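Local coordinates for insecticidal protein (Brevibacillus laterosporus, PDB 7ML9) that is a putative beta-pore-forming toxin, active against the western corn rootworm and probably killing by perforating membranes of its target cells, at residues L32-R37 against G255-F260; R37-G42 against L246-Q251; P54-Q59 against E80-Q85. One frame throughout, in Å; residues are numbered along the deposited sequence. Where two conformers were deposited one is given.

Contact 1: residues L32-R37 against G255-F260; sequences LRDLAR and GDFRNF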
loop_
_atom_site.group_PDB
_atom_site.type_symbol
_atom_site.label_atom_id
_atom_site.label_comp_id
_atom_site.label_asym_id
_atom_site.label_seq_id
_atom_site.Cartn_x
_atom_site.Cartn_y
_atom_site.Cartn_z
ATOM N N LEU A 32 -9.483 1.623 22.041
ATOM C CA LEU A 32 -10.810 2.181 22.311
ATOM C C LEU A 32 -11.187 2.018 23.778
ATOM O O LEU A 32 -11.877 2.876 24.343
ATOM C CB LEU A 32 -11.871 1.532 21.419
ATOM C CG LEU A 32 -11.723 1.872 19.919
ATOM C CD1 LEU A 32 -12.748 1.137 19.093
ATOM C CD2 LEU A 32 -11.864 3.380 19.693
ATOM N N ARG A 33 -10.768 0.916 24.402
ATOM C CA ARG A 33 -10.972 0.774 25.842
ATOM C C ARG A 33 -10.185 1.826 26.616
ATOM O O ARG A 33 -10.682 2.376 27.611
ATOM C CB ARG A 33 -10.571 -0.622 26.298
ATOM C CG ARG A 33 -11.480 -1.755 25.793
ATOM C CD ARG A 33 -10.897 -3.076 26.285
ATOM N NE ARG A 33 -11.532 -4.211 25.617
ATOM C CZ ARG A 33 -11.289 -5.482 25.916
ATOM N NH1 ARG A 33 -10.429 -5.789 26.881
ATOM N NH2 ARG A 33 -11.913 -6.447 25.251
ATOM N N ASP A 34 -8.958 2.127 26.180
ATOM C CA ASP A 34 -8.196 3.185 26.837
ATOM C C ASP A 34 -8.830 4.546 26.588
ATOM O O ASP A 34 -8.804 5.412 27.470
ATOM C CB ASP A 34 -6.739 3.184 26.376
ATOM C CG ASP A 34 -5.908 4.258 27.075
ATOM O OD1 ASP A 34 -5.442 4.025 28.213
ATOM O OD2 ASP A 34 -5.736 5.348 26.492
ATOM N N LEU A 35 -9.409 4.748 25.399
ATOM C CA LEU A 35 -10.155 5.976 25.137
ATOM C C LEU A 35 -11.252 6.194 26.184
ATOM O O LEU A 35 -11.432 7.312 26.694
ATOM C CB LEU A 35 -10.759 5.921 23.732
ATOM C CG LEU A 35 -11.568 7.125 23.265
ATOM C CD1 LEU A 35 -10.632 8.325 23.144
ATOM C CD2 LEU A 35 -12.260 6.814 21.912
ATOM N N ALA A 36 -12.020 5.137 26.497
ATOM C CA ALA A 36 -13.042 5.261 27.545
ATOM C C ALA A 36 -12.411 5.588 28.897
ATOM O O ALA A 36 -12.911 6.452 29.630
ATOM C CB ALA A 36 -13.889 3.981 27.639
ATOM N N ARG A 37 -11.308 4.920 29.242
ATOM C CA ARG A 37 -10.625 5.206 30.503
ATOM C C ARG A 37 -10.097 6.641 30.551
ATOM O O ARG A 37 -10.080 7.261 31.621
ATOM C CB ARG A 37 -9.481 4.212 30.725
ATOM C CG ARG A 37 -9.945 2.745 30.844
ATOM C CD ARG A 37 -8.767 1.779 30.834
ATOM N NE ARG A 37 -9.253 0.403 30.812
ATOM C CZ ARG A 37 -8.882 -0.520 29.928
ATOM N NH1 ARG A 37 -7.984 -0.228 28.983
ATOM N NH2 ARG A 37 -9.402 -1.746 30.004
ATOM N N GLY A 255 -4.567 11.337 26.416
ATOM C CA GLY A 255 -4.111 10.139 25.741
ATOM C C GLY A 255 -3.585 10.414 24.339
ATOM O O GLY A 255 -3.803 11.474 23.746
ATOM N N ASP A 256 -2.875 9.415 23.800
ATOM C CA ASP A 256 -2.249 9.488 22.477
ATOM C C ASP A 256 -3.114 8.705 21.494
ATOM O O ASP A 256 -3.106 7.472 21.494
ATOM C CB ASP A 256 -0.832 8.927 22.529
ATOM C CG ASP A 256 -0.096 9.037 21.189
ATOM O OD1 ASP A 256 -0.641 9.629 20.236
ATOM O OD2 ASP A 256 1.032 8.512 21.089
ATOM N N PHE A 257 -3.868 9.419 20.665
ATOM C CA PHE A 257 -4.668 8.765 19.636
ATOM C C PHE A 257 -4.329 9.340 18.270
ATOM O O PHE A 257 -5.227 9.669 17.488
ATOM C CB PHE A 257 -6.160 8.898 19.962
ATOM C CG PHE A 257 -6.514 8.261 21.274
ATOM C CD1 PHE A 257 -6.661 6.890 21.355
ATOM C CD2 PHE A 257 -6.609 9.023 22.436
ATOM C CE1 PHE A 257 -6.942 6.271 22.570
ATOM C CE2 PHE A 257 -6.882 8.417 23.655
ATOM C CZ PHE A 257 -7.045 7.036 23.718
ATOM N N ARG A 258 -3.030 9.461 17.987
ATOM C CA ARG A 258 -2.582 10.212 16.815
ATOM C C ARG A 258 -3.044 9.585 15.504
ATOM O O ARG A 258 -3.196 10.289 14.504
ATOM C CB ARG A 258 -1.058 10.334 16.826
ATOM C CG ARG A 258 -0.569 11.547 17.608
ATOM C CD ARG A 258 0.950 11.653 17.589
ATOM N NE ARG A 258 1.546 10.868 18.664
ATOM C CZ ARG A 258 2.761 10.333 18.620
ATOM N NH1 ARG A 258 3.531 10.504 17.552
ATOM N NH2 ARG A 258 3.207 9.629 19.652
ATOM N N ASN A 259 -3.276 8.276 15.470
ATOM C CA ASN A 259 -3.701 7.626 14.236
ATOM C C ASN A 259 -5.197 7.329 14.223
ATOM O O ASN A 259 -5.645 6.459 13.468
ATOM C CB ASN A 259 -2.877 6.356 13.979
ATOM C CG ASN A 259 -3.068 5.288 15.041
ATOM O OD1 ASN A 259 -3.227 5.584 16.220
ATOM N ND2 ASN A 259 -3.030 4.022 14.617
ATOM N N PHE A 260 -5.981 8.056 15.025
ATOM C CA PHE A 260 -7.431 7.965 15.034
ATOM C C PHE A 260 -8.006 9.312 14.629
ATOM O O PHE A 260 -7.443 10.365 14.940
ATOM C CB PHE A 260 -7.993 7.603 16.425
ATOM C CG PHE A 260 -7.673 6.199 16.886
ATOM C CD1 PHE A 260 -6.390 5.864 17.280
ATOM C CD2 PHE A 260 -8.669 5.231 16.957
ATOM C CE1 PHE A 260 -6.096 4.577 17.723
ATOM C CE2 PHE A 260 -8.381 3.942 17.412
ATOM C CZ PHE A 260 -7.094 3.621 17.782
#

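Contact 2: residues R37-G42 against L246-Q251; sequences REDEAG and LTKCQQ. With EDO (1,2-ethanediol), chain H.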
loop_
_atom_site.group_PDB
_atom_site.type_symbol
_atom_site.label_atom_id
_atom_site.label_comp_id
_atom_site.label_asym_id
_atom_site.label_seq_id
_atom_site.Cartn_x
_atom_site.Cartn_y
_atom_site.Cartn_z
ATOM N N ARG A 37 -11.308 4.920 29.242
ATOM C CA ARG A 37 -10.625 5.206 30.503
ATOM C C ARG A 37 -10.097 6.641 30.551
ATOM O O ARG A 37 -10.080 7.261 31.621
ATOM C CB ARG A 37 -9.481 4.212 30.725
ATOM C CG ARG A 37 -9.945 2.745 30.844
ATOM C CD ARG A 37 -8.767 1.779 30.834
ATOM N NE ARG A 37 -9.253 0.403 30.812
ATOM C CZ ARG A 37 -8.882 -0.520 29.928
ATOM N NH1 ARG A 37 -7.984 -0.228 28.983
ATOM N NH2 ARG A 37 -9.402 -1.746 30.004
ATOM N N GLU A 38 -9.640 7.181 29.413
ATOM C CA GLU A 38 -9.127 8.556 29.397
ATOM C C GLU A 38 -10.231 9.551 29.708
ATOM O O GLU A 38 -10.048 10.463 30.520
ATOM C CB GLU A 38 -8.498 8.901 28.037
ATOM C CG GLU A 38 -7.333 8.041 27.656
ATOM C CD GLU A 38 -6.032 8.509 28.269
ATOM O OE1 GLU A 38 -6.038 9.564 28.943
ATOM O OE2 GLU A 38 -5.002 7.828 28.063
ATOM N N ASP A 39 -11.383 9.399 29.053
ATOM C CA ASP A 39 -12.505 10.300 29.293
ATOM C C ASP A 39 -12.963 10.219 30.743
ATOM O O ASP A 39 -13.220 11.246 31.382
ATOM C CB ASP A 39 -13.649 9.950 28.346
ATOM C CG ASP A 39 -14.830 10.914 28.448
ATOM O OD1 ASP A 39 -14.665 12.079 28.872
ATOM O OD2 ASP A 39 -15.935 10.505 28.070
ATOM N N GLU A 40 -13.048 9.000 31.279
ATOM C CA GLU A 40 -13.411 8.800 32.682
ATOM C C GLU A 40 -12.487 9.584 33.609
ATOM O O GLU A 40 -12.936 10.450 34.367
ATOM C CB GLU A 40 -13.364 7.306 33.003
ATOM C CG GLU A 40 -13.823 6.902 34.416
ATOM C CD GLU A 40 -13.863 5.387 34.550
ATOM O OE1 GLU A 40 -12.799 4.773 34.831
ATOM O OE2 GLU A 40 -14.946 4.811 34.328
ATOM N N ALA A 41 -11.185 9.297 33.551
ATOM C CA ALA A 41 -10.240 9.945 34.453
ATOM C C ALA A 41 -10.187 11.451 34.220
ATOM O O ALA A 41 -10.227 12.237 35.175
ATOM C CB ALA A 41 -8.853 9.327 34.294
ATOM N N GLY A 42 -10.066 11.874 32.955
ATOM C CA GLY A 42 -9.960 13.302 32.670
ATOM C C GLY A 42 -11.149 14.103 33.178
ATOM O O GLY A 42 -10.988 15.205 33.714
ATOM N N LEU A 246 -13.823 10.343 21.256
ATOM C CA LEU A 246 -12.516 10.651 20.677
ATOM C C LEU A 246 -12.367 12.146 20.416
ATOM O O LEU A 246 -11.308 12.719 20.667
ATOM C CB LEU A 246 -12.301 9.866 19.376
ATOM C CG LEU A 246 -10.995 10.192 18.636
ATOM C CD1 LEU A 246 -9.774 9.688 19.406
ATOM C CD2 LEU A 246 -11.011 9.628 17.203
ATOM N N THR A 247 -13.414 12.788 19.903
ATOM C CA THR A 247 -13.333 14.216 19.637
ATOM C C THR A 247 -12.975 14.979 20.904
ATOM O O THR A 247 -12.105 15.857 20.886
ATOM C CB THR A 247 -14.655 14.710 19.051
ATOM O OG1 THR A 247 -14.943 13.981 17.852
ATOM C CG2 THR A 247 -14.611 16.218 18.733
ATOM N N LYS A 248 -13.589 14.603 22.030
ATOM C CA LYS A 248 -13.318 15.280 23.291
ATOM C C LYS A 248 -11.889 15.036 23.744
ATOM O O LYS A 248 -11.171 15.974 24.120
ATOM C CB LYS A 248 -14.316 14.795 24.356
ATOM C CG LYS A 248 -14.067 15.374 25.743
ATOM C CD LYS A 248 -15.144 14.905 26.721
ATOM C CE LYS A 248 -14.927 15.551 28.094
ATOM N NZ LYS A 248 -15.734 14.833 29.117
ATOM N N CYS A 249 -11.456 13.770 23.701
ATOM C CA CYS A 249 -10.148 13.397 24.213
ATOM C C CYS A 249 -9.028 14.056 23.410
ATOM O O CYS A 249 -8.016 14.485 23.986
ATOM C CB CYS A 249 -10.027 11.874 24.188
ATOM S SG CYS A 249 -10.847 11.129 25.661
ATOM N N GLN A 250 -9.208 14.169 22.091
ATOM C CA GLN A 250 -8.209 14.844 21.262
ATOM C C GLN A 250 -8.188 16.346 21.522
ATOM O O GLN A 250 -7.110 16.947 21.590
ATOM C CB GLN A 250 -8.473 14.537 19.791
ATOM C CG GLN A 250 -8.118 13.079 19.469
ATOM C CD GLN A 250 -8.213 12.737 17.983
ATOM O OE1 GLN A 250 -9.086 13.226 17.269
ATOM N NE2 GLN A 250 -7.319 11.870 17.527
ATOM N N GLN A 251 -9.364 16.962 21.705
ATOM C CA GLN A 251 -9.417 18.374 22.081
ATOM C C GLN A 251 -8.724 18.627 23.421
ATOM O O GLN A 251 -7.993 19.616 23.577
ATOM C CB GLN A 251 -10.878 18.829 22.112
ATOM C CG GLN A 251 -11.080 20.315 22.362
ATOM C CD GLN A 251 -12.545 20.686 22.353
ATOM O OE1 GLN A 251 -13.289 20.360 23.278
ATOM N NE2 GLN A 251 -12.969 21.358 21.312
HETATM C C1 EDO H . -18.669 12.666 27.129
HETATM O O1 EDO H . -17.491 12.575 27.943
HETATM C C2 EDO H . -18.287 12.983 25.690
HETATM O O2 EDO H . -19.410 13.604 25.059
#

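Contact 3: residues P54-Q59 against E80-Q85; sequences PSDEQQ and ERRISQ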
loop_
_atom_site.group_PDB
_atom_site.type_symbol
_atom_site.label_atom_id
_atom_site.label_comp_id
_atom_site.label_asym_id
_atom_site.label_seq_id
_atom_site.Cartn_x
_atom_site.Cartn_y
_atom_site.Cartn_z
ATOM N N PRO A 54 -5.810 6.890 33.571
ATOM C CA PRO A 54 -6.762 5.946 32.954
ATOM C C PRO A 54 -6.510 4.528 33.451
ATOM O O PRO A 54 -5.405 3.997 33.329
ATOM C CB PRO A 54 -6.485 6.094 31.447
ATOM C CG PRO A 54 -5.048 6.572 31.372
ATOM C CD PRO A 54 -4.882 7.477 32.577
ATOM N N SER A 55 -7.545 3.908 34.020
ATOM C CA SER A 55 -7.336 2.619 34.670
ATOM C C SER A 55 -8.670 1.977 35.018
ATOM O O SER A 55 -9.676 2.660 35.241
ATOM C CB SER A 55 -6.487 2.761 35.944
ATOM O OG SER A 55 -6.369 1.512 36.613
ATOM N N ASP A 56 -8.661 0.646 35.050
ATOM C CA ASP A 56 -9.766 -0.138 35.580
ATOM C C ASP A 56 -9.595 -0.435 37.068
ATOM O O ASP A 56 -10.519 -0.967 37.694
ATOM C CB ASP A 56 -9.894 -1.463 34.812
ATOM C CG ASP A 56 -10.432 -1.278 33.396
ATOM O OD1 ASP A 56 -10.871 -0.158 33.049
ATOM O OD2 ASP A 56 -10.427 -2.270 32.634
ATOM N N GLU A 57 -8.447 -0.095 37.640
ATOM C CA GLU A 57 -8.131 -0.400 39.029
ATOM C C GLU A 57 -8.597 0.721 39.946
ATOM O O GLU A 57 -8.677 1.887 39.545
ATOM C CB GLU A 57 -6.627 -0.605 39.210
ATOM C CG GLU A 57 -6.089 -1.916 38.659
ATOM C CD GLU A 57 -4.622 -2.123 38.996
ATOM O OE1 GLU A 57 -3.791 -1.297 38.560
ATOM O OE2 GLU A 57 -4.299 -3.108 39.699
ATOM N N GLN A 58 -8.899 0.365 41.189
ATOM C CA GLN A 58 -9.231 1.401 42.150
ATOM C C GLN A 58 -8.008 2.281 42.367
ATOM O O GLN A 58 -6.875 1.796 42.428
ATOM C CB GLN A 58 -9.696 0.790 43.469
ATOM C CG GLN A 58 -10.101 1.839 44.490
ATOM C CD GLN A 58 -10.456 1.221 45.831
ATOM O OE1 GLN A 58 -9.597 0.655 46.506
ATOM N NE2 GLN A 58 -11.723 1.318 46.213
ATOM N N GLN A 59 -8.229 3.585 42.438
ATOM C CA GLN A 59 -7.125 4.503 42.680
ATOM C C GLN A 59 -7.625 5.654 43.536
ATOM O O GLN A 59 -8.833 5.894 43.654
ATOM C CB GLN A 59 -6.502 5.009 41.360
ATOM C CG GLN A 59 -7.399 5.892 40.518
ATOM C CD GLN A 59 -6.829 6.163 39.111
ATOM O OE1 GLN A 59 -5.724 6.692 38.958
ATOM N NE2 GLN A 59 -7.601 5.821 38.089
ATOM N N GLU A 80 -13.471 -5.753 29.023
ATOM C CA GLU A 80 -14.229 -5.833 27.777
ATOM C C GLU A 80 -15.454 -4.920 27.771
ATOM O O GLU A 80 -15.871 -4.446 26.707
ATOM C CB GLU A 80 -14.648 -7.289 27.556
ATOM C CG GLU A 80 -15.464 -7.565 26.318
ATOM C CD GLU A 80 -16.073 -8.972 26.358
ATOM O OE1 GLU A 80 -15.301 -9.960 26.314
ATOM O OE2 GLU A 80 -17.314 -9.081 26.439
ATOM N N ARG A 81 -16.050 -4.655 28.932
ATOM C CA ARG A 81 -17.255 -3.831 28.955
ATOM C C ARG A 81 -16.978 -2.328 28.860
ATOM O O ARG A 81 -17.934 -1.545 28.931
ATOM C CB ARG A 81 -18.081 -4.139 30.204
ATOM C CG ARG A 81 -18.836 -5.480 30.034
ATOM C CD ARG A 81 -19.586 -5.899 31.261
ATOM N NE ARG A 81 -20.755 -5.089 31.584
ATOM C CZ ARG A 81 -21.984 -5.244 31.088
ATOM N NH1 ARG A 81 -22.970 -4.469 31.519
ATOM N NH2 ARG A 81 -22.244 -6.158 30.159
ATOM N N ARG A 82 -15.729 -1.910 28.647
ATOM C CA ARG A 82 -15.470 -0.508 28.309
ATOM C C ARG A 82 -16.034 -0.133 26.946
ATOM O O ARG A 82 -16.257 1.055 26.678
ATOM C CB ARG A 82 -13.966 -0.235 28.327
ATOM C CG ARG A 82 -13.318 -0.207 29.695
ATOM C CD ARG A 82 -13.749 1.062 30.440
ATOM N NE ARG A 82 -13.076 1.194 31.731
ATOM C CZ ARG A 82 -13.350 2.162 32.602
ATOM N NH1 ARG A 82 -14.286 3.068 32.318
ATOM N NH2 ARG A 82 -12.688 2.234 33.748
ATOM N N ILE A 83 -16.243 -1.107 26.057
ATOM C CA ILE A 83 -16.755 -0.840 24.716
ATOM C C ILE A 83 -17.870 -1.824 24.387
ATOM O O ILE A 83 -17.748 -3.021 24.650
ATOM C CB ILE A 83 -15.637 -0.935 23.657
ATOM C CG1 ILE A 83 -14.573 0.144 23.912
ATOM C CG2 ILE A 83 -16.230 -0.788 22.255
ATOM C CD1 ILE A 83 -15.053 1.543 23.570
ATOM N N SER A 84 -18.957 -1.328 23.826
ATOM C CA SER A 84 -19.997 -2.210 23.322
ATOM C C SER A 84 -20.317 -1.794 21.902
ATOM O O SER A 84 -19.982 -0.688 21.475
ATOM C CB SER A 84 -21.266 -2.177 24.195
ATOM O OG SER A 84 -21.928 -0.924 24.071
ATOM N N GLN A 85 -20.978 -2.700 21.176
ATOM C CA GLN A 85 -21.356 -2.488 19.786
ATOM C C GLN A 85 -20.139 -2.216 18.904
ATOM O O GLN A 85 -20.220 -1.447 17.942
ATOM C CB GLN A 85 -22.379 -1.357 19.644
ATOM C CG GLN A 85 -23.790 -1.731 20.068
ATOM C CD GLN A 85 -24.678 -0.513 20.217
ATOM O OE1 GLN A 85 -24.875 0.247 19.264
ATOM N NE2 GLN A 85 -25.217 -0.316 21.411
#

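Contact 1: residues L32-R37 against G255-F260
Asp256 OD1 is gripped by both Arg258 N and Arg258 NE, two bonds within the loop that carries Phe257, whose ring packs on Leu35 of helix 28-48. Arg258 NE lies 3.0 Å from Asp256 OD1 and the backbone N of Arg258 3.3 Å from the same oxygen; the two donors come from opposite faces of the carboxylate plane. Arg258 NH2 takes the other oxygen, Asp256 OD2, at 2.8 Å, so the guanidinium grasps the acid side-on while the backbone bond makes an Asx turn. A type I beta turn from Phe257 to Phe260 overlaps it.

Across the contact the interaction is mainly apolar. The Phe257 ring points at the helix, its CZ 3.6 Å from Leu35 CA. Leu35 CD1 sits over one ring face in a CH-pi contact, 4.0 Å from the Phe257 centroid and 19° off the normal. Having CG anti to the backbone N (chi1 -179°), Leu35 sends its CD1 branch over the ring while its CB borders CE1 and CZ. Asp34, modelled in two conformers, brings OD2 obliquely to Phe257 CZ at 3.5 Å, carboxylate and ring planes 38° apart. Phe260 follows more loosely, Leu32 CD2 approaching its CE2 at 4.2 Å.

Leu246 of helix 242-252 touches both phenylalanine rings. Asp34 also belongs, with Glu30, to a sodium site on the same helix. Aromatics from a turn thus join a long helix to the loop before strand 260-263, in the helical end of an elongated, beta-rich protein of the ETX/MTX2 family.

Contact 2: residues R37-G42 against L246-Q251
The helical segments 37-42 and 246-251 cross at +59° with their axes 9.9 Å apart at closest approach, and Asp39 and Cys249 are the closest pair of the two backbones, their CA atoms separated by 6.4 Å. Cys249 points its sulfur at helix 28-48. Its SG stands beside its own backbone N, with chi1 at -82°, and reaches the backbone of the other helix, 3.8 Å from Asp39 N, while Glu38 CB lies 4.0 Å from the same SG. Leu35, one turn earlier, touches Cys249 as well.

This is helix-helix packing between the two helices of a largely beta protein, helix 28-48 and helix 242-252, at one end of this elongated ETX/MTX2-family molecule.

Alongside the sulfur contact is a salt bridge. Lys248 extends fully beyond CG and crosses the Asp39 side chain at about a right angle, bringing NZ within 3.0 Å of Asp39 OD1, which uses its syn lone pair. Thr43 OG1, one turn further along helix 28-48, accepts a further hydrogen bond from the ammonium group. A 1,2-ethanediol, probably from the crystallisation liquor, straddles the pair: its O1 donates to Asp39 OD2 at 2.6 Å and accepts from Lys248 NZ at 3.1 Å. Asp39 OD2 is also salt-bridged to Arg229 NE, and these two positive partners probably stabilise the carboxylate as an anion.

Contact 3: residues P54-Q59 against E80-Q85
Asp56, in the loop between helix 28-48 and strand 59-63, meets Arg82, the last residue of a 3-10 turn that leads into strand 83-84, where the chain joins the long sheet of this ETX/MTX2-family protein by antiparallel pairing with strand 201-229. A salt bridge in which two guanidinium nitrogens meet one carboxylate oxygen side-on links the loop to the turn.

The ionic grip comes first. Both NE and NH2 of Arg82 point at one oxygen: Arg82 NE reaches Asp56 OD1 at 2.9 Å with an N-H...O angle of 154°, and Arg82 NH2 reaches the same OD1 at 3.1 Å by a more bent bond. OD1 lies in the guanidinium plane, at its edge, but the two nitrogens stand out of the carboxylate plane on the same face, one on the syn and one on the anti side of the oxygen. The two side chains run past each other in opposite directions. Arg82 gets there by a bend at chi2 (-72°) followed by an extended run to the guanidinium.

Further charged partners complete the cluster. Arg37 NE of helix 28-48 also binds Asp56 OD1, giving that oxygen three N-H donors, and Glu40 OE2 of the same helix takes Arg82 NH1, which also bonds to Trp228 O. Two arginines around one acid would be expected to favour its ionised form.

Backbone N-H groups bonded to side-chain oxygens hold the acid's side of the contact. Gly79 N donates to Asp56 OD2, so the second carboxylate oxygen is engaged by the residue preceding Glu80. Ser55 folds an ST turn around Asp56: Ser55 OG accepts from Glu57 N at 2.8 Å and an angle of 162°.

Overall arrangement
From the N terminus, helix 28-48 supplies the first segment of contacts 1 and 2, which meet at Arg37. The chain then enters the loop at 54-59 and returns at 80-85, so contact 3 closes a short loop of 20 intervening residues. Much of the long beta structure follows before helix 242-252 comes back for contact 2, and the loop after that helix for contact 1. The three closures therefore sit one within another, contact 1 outermost and contact 3 innermost, without crossing. Contacts 1 and 2 fasten helix 242-252 and its following loop to helix 28-48, while contact 3 joins the 54-59 loop to 80-85, which abuts that helix around Arg37.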